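Local coordinates for putative deoxyribonuclease yjjV (Escherichia coli, PDB 1ZZM), which probably acts as a metal-dependent hydrolase of ester bonds, possibly a deoxyribonuclease, with two divalent metal cations bound per subunit, at residues G96-D101 with E118-A123; V232-R237 with D242-A247. All coordinates share one frame; numbering follows the deposited sequence.

Interaction 1 (G96-D101 with E118-A123); sequences GEIGLD and EQLKLA. With ZN (zinc ion), chain C; ZN (zinc ion), chain B.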
loop_
_atom_site.group_PDB
_atom_site.type_symbol
_atom_site.label_atom_id
_atom_site.label_comp_id
_atom_site.label_asym_id
_atom_site.label_seq_id
_atom_site.Cartn_x
_atom_site.Cartn_y
_atom_site.Cartn_z
ATOM N N GLY A 96 3.679 4.580 -6.808
ATOM C CA GLY A 96 3.705 4.187 -5.464
ATOM C C GLY A 96 4.944 3.619 -4.894
ATOM O O GLY A 96 5.900 3.150 -5.528
ATOM N N GLU A 97 4.691 4.068 -3.679
ATOM C CA GLU A 97 4.957 4.291 -2.303
ATOM C C GLU A 97 5.521 5.671 -2.227
ATOM O O GLU A 97 6.713 5.906 -2.357
ATOM C CB GLU A 97 5.643 3.300 -1.391
ATOM C CG GLU A 97 4.991 3.755 -0.044
ATOM C CD GLU A 97 5.085 2.823 1.153
ATOM O OE1 GLU A 97 5.712 1.746 1.094
ATOM O OE2 GLU A 97 4.495 3.203 2.184
ATOM N N ILE A 98 4.578 6.598 -2.107
ATOM C CA ILE A 98 4.893 8.020 -1.961
ATOM C C ILE A 98 4.079 8.431 -0.738
ATOM O O ILE A 98 3.229 7.662 -0.286
ATOM C CB ILE A 98 4.444 8.850 -3.161
ATOM C CG1 ILE A 98 2.913 8.853 -3.256
ATOM C CG2 ILE A 98 5.063 8.284 -4.423
ATOM C CD1 ILE A 98 2.401 9.523 -4.524
ATOM N N GLY A 99 4.376 9.602 -0.174
ATOM C CA GLY A 99 3.620 10.032 0.976
ATOM C C GLY A 99 4.445 10.919 1.898
ATOM O O GLY A 99 5.381 11.588 1.463
ATOM N N LEU A 100 4.027 10.946 3.162
ATOM C CA LEU A 100 4.642 11.772 4.178
ATOM C C LEU A 100 4.858 10.976 5.450
ATOM O O LEU A 100 4.139 10.016 5.729
ATOM C CB LEU A 100 3.730 12.945 4.509
ATOM C CG LEU A 100 3.238 13.741 3.292
ATOM C CD1 LEU A 100 2.081 14.557 3.759
ATOM C CD2 LEU A 100 4.357 14.605 2.674
ATOM N N ASP A 101 5.820 11.402 6.255
ATOM C CA ASP A 101 6.091 10.654 7.487
ATOM C C ASP A 101 6.782 11.640 8.437
ATOM O O ASP A 101 7.897 12.085 8.150
ATOM C CB ASP A 101 7.029 9.504 7.125
ATOM C CG ASP A 101 7.306 8.571 8.286
ATOM O OD1 ASP A 101 7.428 9.072 9.409
ATOM O OD2 ASP A 101 7.406 7.334 8.071
ATOM N N GLU A 118 5.178 16.511 -6.585
ATOM C CA GLU A 118 5.784 16.226 -7.877
ATOM C C GLU A 118 5.296 14.863 -8.371
ATOM O O GLU A 118 5.062 14.661 -9.562
ATOM C CB GLU A 118 7.319 16.196 -7.780
ATOM C CG GLU A 118 7.978 17.582 -7.683
ATOM C CD GLU A 118 7.560 18.514 -8.820
ATOM O OE1 GLU A 118 7.740 18.156 -10.011
ATOM O OE2 GLU A 118 7.033 19.597 -8.518
ATOM N N GLN A 119 5.146 13.920 -7.447
ATOM C CA GLN A 119 4.710 12.587 -7.841
ATOM C C GLN A 119 3.217 12.534 -8.067
ATOM O O GLN A 119 2.749 11.762 -8.899
ATOM C CB GLN A 119 5.162 11.592 -6.788
ATOM C CG GLN A 119 6.669 11.531 -6.776
ATOM C CD GLN A 119 7.204 10.582 -5.752
ATOM O OE1 GLN A 119 7.325 10.922 -4.563
ATOM N NE2 GLN A 119 7.494 9.392 -6.179
ATOM N N LEU A 120 2.473 13.366 -7.345
ATOM C CA LEU A 120 1.033 13.408 -7.553
ATOM C C LEU A 120 0.803 13.953 -8.966
ATOM O O LEU A 120 -0.123 13.531 -9.655
ATOM C CB LEU A 120 0.350 14.286 -6.485
ATOM C CG LEU A 120 0.280 13.653 -5.073
ATOM C CD1 LEU A 120 -0.477 14.573 -4.139
ATOM C CD2 LEU A 120 -0.418 12.276 -5.110
ATOM N N LYS A 121 1.647 14.880 -9.413
ATOM C CA LYS A 121 1.492 15.405 -10.760
ATOM C C LYS A 121 1.736 14.290 -11.790
ATOM O O LYS A 121 1.039 14.240 -12.802
ATOM C CB LYS A 121 2.460 16.571 -11.030
ATOM C CG LYS A 121 2.122 17.842 -10.283
ATOM C CD LYS A 121 3.025 18.987 -10.738
ATOM C CE LYS A 121 2.389 20.342 -10.417
ATOM N NZ LYS A 121 2.422 20.710 -8.957
ATOM N N LEU A 122 2.703 13.407 -11.529
ATOM C CA LEU A 122 2.988 12.316 -12.449
ATOM C C LEU A 122 1.846 11.304 -12.513
ATOM O O LEU A 122 1.501 10.814 -13.592
ATOM C CB LEU A 122 4.288 11.601 -12.086
ATOM C CG LEU A 122 5.531 12.412 -12.444
ATOM C CD1 LEU A 122 6.808 11.803 -11.857
ATOM C CD2 LEU A 122 5.619 12.477 -13.975
ATOM N N ALA A 123 1.240 11.017 -11.367
ATOM C CA ALA A 123 0.125 10.081 -11.337
ATOM C C ALA A 123 -0.997 10.672 -12.182
ATOM O O ALA A 123 -1.666 9.936 -12.909
ATOM C CB ALA A 123 -0.340 9.827 -9.903
HETATM ZN ZN ZN C . 4.408 2.752 4.257
HETATM ZN ZN ZN B . 5.371 0.269 2.404
HETATM O O HOH W 1 5.945 1.449 3.945
HETATM O O HOH W 2 4.550 1.910 6.528
#

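Interaction 2 (V232-R237 with D242-A247); sequences VLCELR and DEIAQA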
loop_
_atom_site.group_PDB
_atom_site.type_symbol
_atom_site.label_atom_id
_atom_site.label_comp_id
_atom_site.label_asym_id
_atom_site.label_seq_id
_atom_site.Cartn_x
_atom_site.Cartn_y
_atom_site.Cartn_z
ATOM N N VAL A 232 -8.948 -11.499 11.282
ATOM C CA VAL A 232 -9.237 -10.503 12.298
ATOM C C VAL A 232 -10.253 -9.484 11.799
ATOM O O VAL A 232 -11.132 -9.041 12.551
ATOM C CB VAL A 232 -7.950 -9.820 12.736
ATOM C CG1 VAL A 232 -8.243 -8.672 13.685
ATOM C CG2 VAL A 232 -7.056 -10.849 13.413
ATOM N N LEU A 233 -10.136 -9.096 10.531
ATOM C CA LEU A 233 -11.089 -8.140 9.954
ATOM C C LEU A 233 -12.498 -8.721 10.026
ATOM O O LEU A 233 -13.463 -8.003 10.249
ATOM C CB LEU A 233 -10.751 -7.852 8.495
ATOM C CG LEU A 233 -11.690 -6.892 7.749
ATOM C CD1 LEU A 233 -11.676 -5.524 8.412
ATOM C CD2 LEU A 233 -11.242 -6.780 6.251
ATOM N N CYS A 234 -12.623 -10.029 9.821
ATOM C CA CYS A 234 -13.943 -10.645 9.895
ATOM C C CYS A 234 -14.524 -10.542 11.304
ATOM O O CYS A 234 -15.738 -10.447 11.467
ATOM C CB CYS A 234 -13.887 -12.108 9.489
ATOM S SG CYS A 234 -13.574 -12.349 7.752
ATOM N N GLU A 235 -13.665 -10.557 12.316
ATOM C CA GLU A 235 -14.139 -10.467 13.693
ATOM C C GLU A 235 -14.662 -9.061 13.974
ATOM O O GLU A 235 -15.541 -8.870 14.815
ATOM C CB GLU A 235 -13.005 -10.810 14.674
ATOM C CG GLU A 235 -12.619 -12.294 14.695
ATOM C CD GLU A 235 -11.234 -12.549 15.287
ATOM O OE1 GLU A 235 -10.649 -11.636 15.922
ATOM O OE2 GLU A 235 -10.737 -13.689 15.109
ATOM N N LEU A 236 -14.113 -8.076 13.272
ATOM C CA LEU A 236 -14.517 -6.690 13.452
ATOM C C LEU A 236 -15.768 -6.309 12.687
ATOM O O LEU A 236 -16.537 -5.446 13.109
ATOM C CB LEU A 236 -13.413 -5.748 12.977
ATOM C CG LEU A 236 -12.112 -5.744 13.757
ATOM C CD1 LEU A 236 -11.081 -4.831 13.080
ATOM C CD2 LEU A 236 -12.432 -5.293 15.152
ATOM N N ARG A 237 -15.964 -6.938 11.545
ATOM C CA ARG A 237 -17.094 -6.594 10.698
ATOM C C ARG A 237 -18.348 -7.378 10.963
ATOM O O ARG A 237 -18.294 -8.469 11.516
ATOM C CB ARG A 237 -16.702 -6.804 9.237
ATOM C CG ARG A 237 -15.462 -6.016 8.841
ATOM C CD ARG A 237 -15.758 -4.523 8.882
ATOM N NE ARG A 237 -16.822 -4.157 7.943
ATOM C CZ ARG A 237 -16.985 -2.930 7.445
ATOM N NH1 ARG A 237 -16.140 -1.957 7.794
ATOM N NH2 ARG A 237 -17.995 -2.671 6.618
ATOM N N ASP A 242 -17.449 -14.430 3.503
ATOM C CA ASP A 242 -17.407 -14.519 2.054
ATOM C C ASP A 242 -17.730 -13.189 1.389
ATOM O O ASP A 242 -17.190 -12.876 0.327
ATOM C CB ASP A 242 -18.315 -15.648 1.557
ATOM C CG ASP A 242 -17.576 -16.992 1.474
ATOM O OD1 ASP A 242 -16.862 -17.361 2.441
ATOM O OD2 ASP A 242 -17.702 -17.688 0.439
ATOM N N GLU A 243 -18.579 -12.386 2.024
ATOM C CA GLU A 243 -18.909 -11.093 1.449
ATOM C C GLU A 243 -17.706 -10.142 1.605
ATOM O O GLU A 243 -17.411 -9.333 0.708
ATOM C CB GLU A 243 -20.113 -10.484 2.153
ATOM C CG GLU A 243 -20.676 -9.285 1.411
ATOM C CD GLU A 243 -21.516 -8.399 2.303
ATOM O OE1 GLU A 243 -22.311 -8.935 3.099
ATOM O OE2 GLU A 243 -21.377 -7.161 2.204
ATOM N N ILE A 244 -17.030 -10.225 2.745
ATOM C CA ILE A 244 -15.877 -9.370 2.986
ATOM C C ILE A 244 -14.748 -9.730 2.023
ATOM O O ILE A 244 -14.161 -8.854 1.390
ATOM C CB ILE A 244 -15.344 -9.506 4.443
ATOM C CG1 ILE A 244 -16.430 -9.071 5.443
ATOM C CG2 ILE A 244 -14.046 -8.641 4.621
ATOM C CD1 ILE A 244 -16.063 -9.426 6.915
ATOM N N ALA A 245 -14.448 -11.018 1.900
ATOM C CA ALA A 245 -13.375 -11.444 1.001
ATOM C C ALA A 245 -13.651 -10.958 -0.414
ATOM O O ALA A 245 -12.751 -10.460 -1.093
ATOM C CB ALA A 245 -13.253 -12.950 1.015
ATOM N N GLN A 246 -14.893 -11.111 -0.880
ATOM C CA GLN A 246 -15.228 -10.675 -2.233
ATOM C C GLN A 246 -15.127 -9.161 -2.381
ATOM O O GLN A 246 -14.727 -8.659 -3.431
ATOM C CB GLN A 246 -16.648 -11.095 -2.645
ATOM C CG GLN A 246 -16.927 -10.748 -4.104
ATOM C CD GLN A 246 -15.913 -11.405 -5.048
ATOM O OE1 GLN A 246 -15.832 -12.641 -5.145
ATOM N NE2 GLN A 246 -15.118 -10.581 -5.729
ATOM N N ALA A 247 -15.468 -8.428 -1.335
ATOM C CA ALA A 247 -15.386 -6.978 -1.426
ATOM C C ALA A 247 -13.926 -6.512 -1.562
ATOM O O ALA A 247 -13.602 -5.651 -2.390
ATOM C CB ALA A 247 -16.020 -6.362 -0.224
#

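Interaction 1 (G96-D101 with E118-A123)
Within the beta-alpha-beta unit made by strand 95-101, helix 109-125 and strand 130-135 of this TIM-barrel-type hydrolase, I98 reaches outward from the strand to Q119 and L120 on the helix. Its CG2 methyl comes against the side-chain amide of Q119, with I98 CG2 3.4 Å from Q119 CD. The two side chains pass alongside each other in opposite directions. The other branch of I98 starts between the backbone N and the carbonyl carbon (chi1 66°) and then runs extended, which carries CD1 onto the helix: I98 CD1 is 4.0 Å from L120 CD2 and 4.1 Å from Q119 CB. The Q119 chain is straight beyond CG (chi2 179°), bringing its amide up beside the strand. L78 and L81 of helix 75-87 also touch Q119, and V130 of the neighbouring strand lies against both I98 and L120. An alanine in place of this glutamine would remove the amide and is likely to leave a gap between I98 CG2 and the leucines of helix 75-87.

E97, the residue before I98, points away from the helix and bridges the two zinc ions: OE1 binds the chain B zinc at 2.0 Å and OE2 the chain C zinc at 2.1 Å. Water 1 lies 2.0 Å from each zinc. H9, H11 and D207 belong to the first zinc's site, H133 and H157 to the second's, which also holds water 2. D101 OD2, bonded to H133 NE2 and paired with R135, gives that ligand second-shell support. No hydrogen bond joins residues 96-101 to 118-123, though D101 N bonds Q112 OE1 earlier on the helix; dispersion contacts back the strand's outer face, while its inner face carries the metal chemistry.

Interaction 2 (V232-R237 with D242-A247)
I244 of helix 241-256 meets L233, C234 and R237 at the end of helix 226-236, and every direct contact is a van der Waals one, with no hydrogen bond between the segments. The CG2 methyl crosses to L233, with I244 CG2 3.7 Å from L233 CD2. The longer branch leaves beside the backbone N (chi1 -62°) and continues extended, so CD1 projects between C234 and R237: I244 CD1 stands 3.9 Å from C234 SG and 3.6 Å from R237 CB. F230, one turn before C234, also touches I244.

Polar groups serve other parts of the fold. R237 offers only the aliphatic start of its chain to the isoleucine; bends at chi2 and chi3 turn the guanidinium elsewhere, where NH1 bonds to the carbonyl oxygens of I194 and L197 and NH2 forms a salt bridge with E239 in the connection. Backbone bonding persists to the last turn, R237 N to L233 O being 3.0 Å.

Such an isoleucine set against the end of the preceding helix is plain packing of two consecutive helices joined by a short loop, near the C-terminal end of the TatD-type fold.

Interaction 1 closes before interaction 2 opens along the chain, and the two lie on opposite sides of its centre, their centres 30 Å apart and their nearest atoms about 19 Å apart, without touching. Both belong to the same TatD-type fold. Interaction 1 joins strand 95-101, a barrel strand next to 130-135, to the helix following it, close to the two-zinc site. Interaction 2 involves no strand: it joins helices 226-236 and 241-256, the last two of the chain, away from the metal sites. One contact thus packs the layer just behind the metal centre, the other the helical C-terminal part.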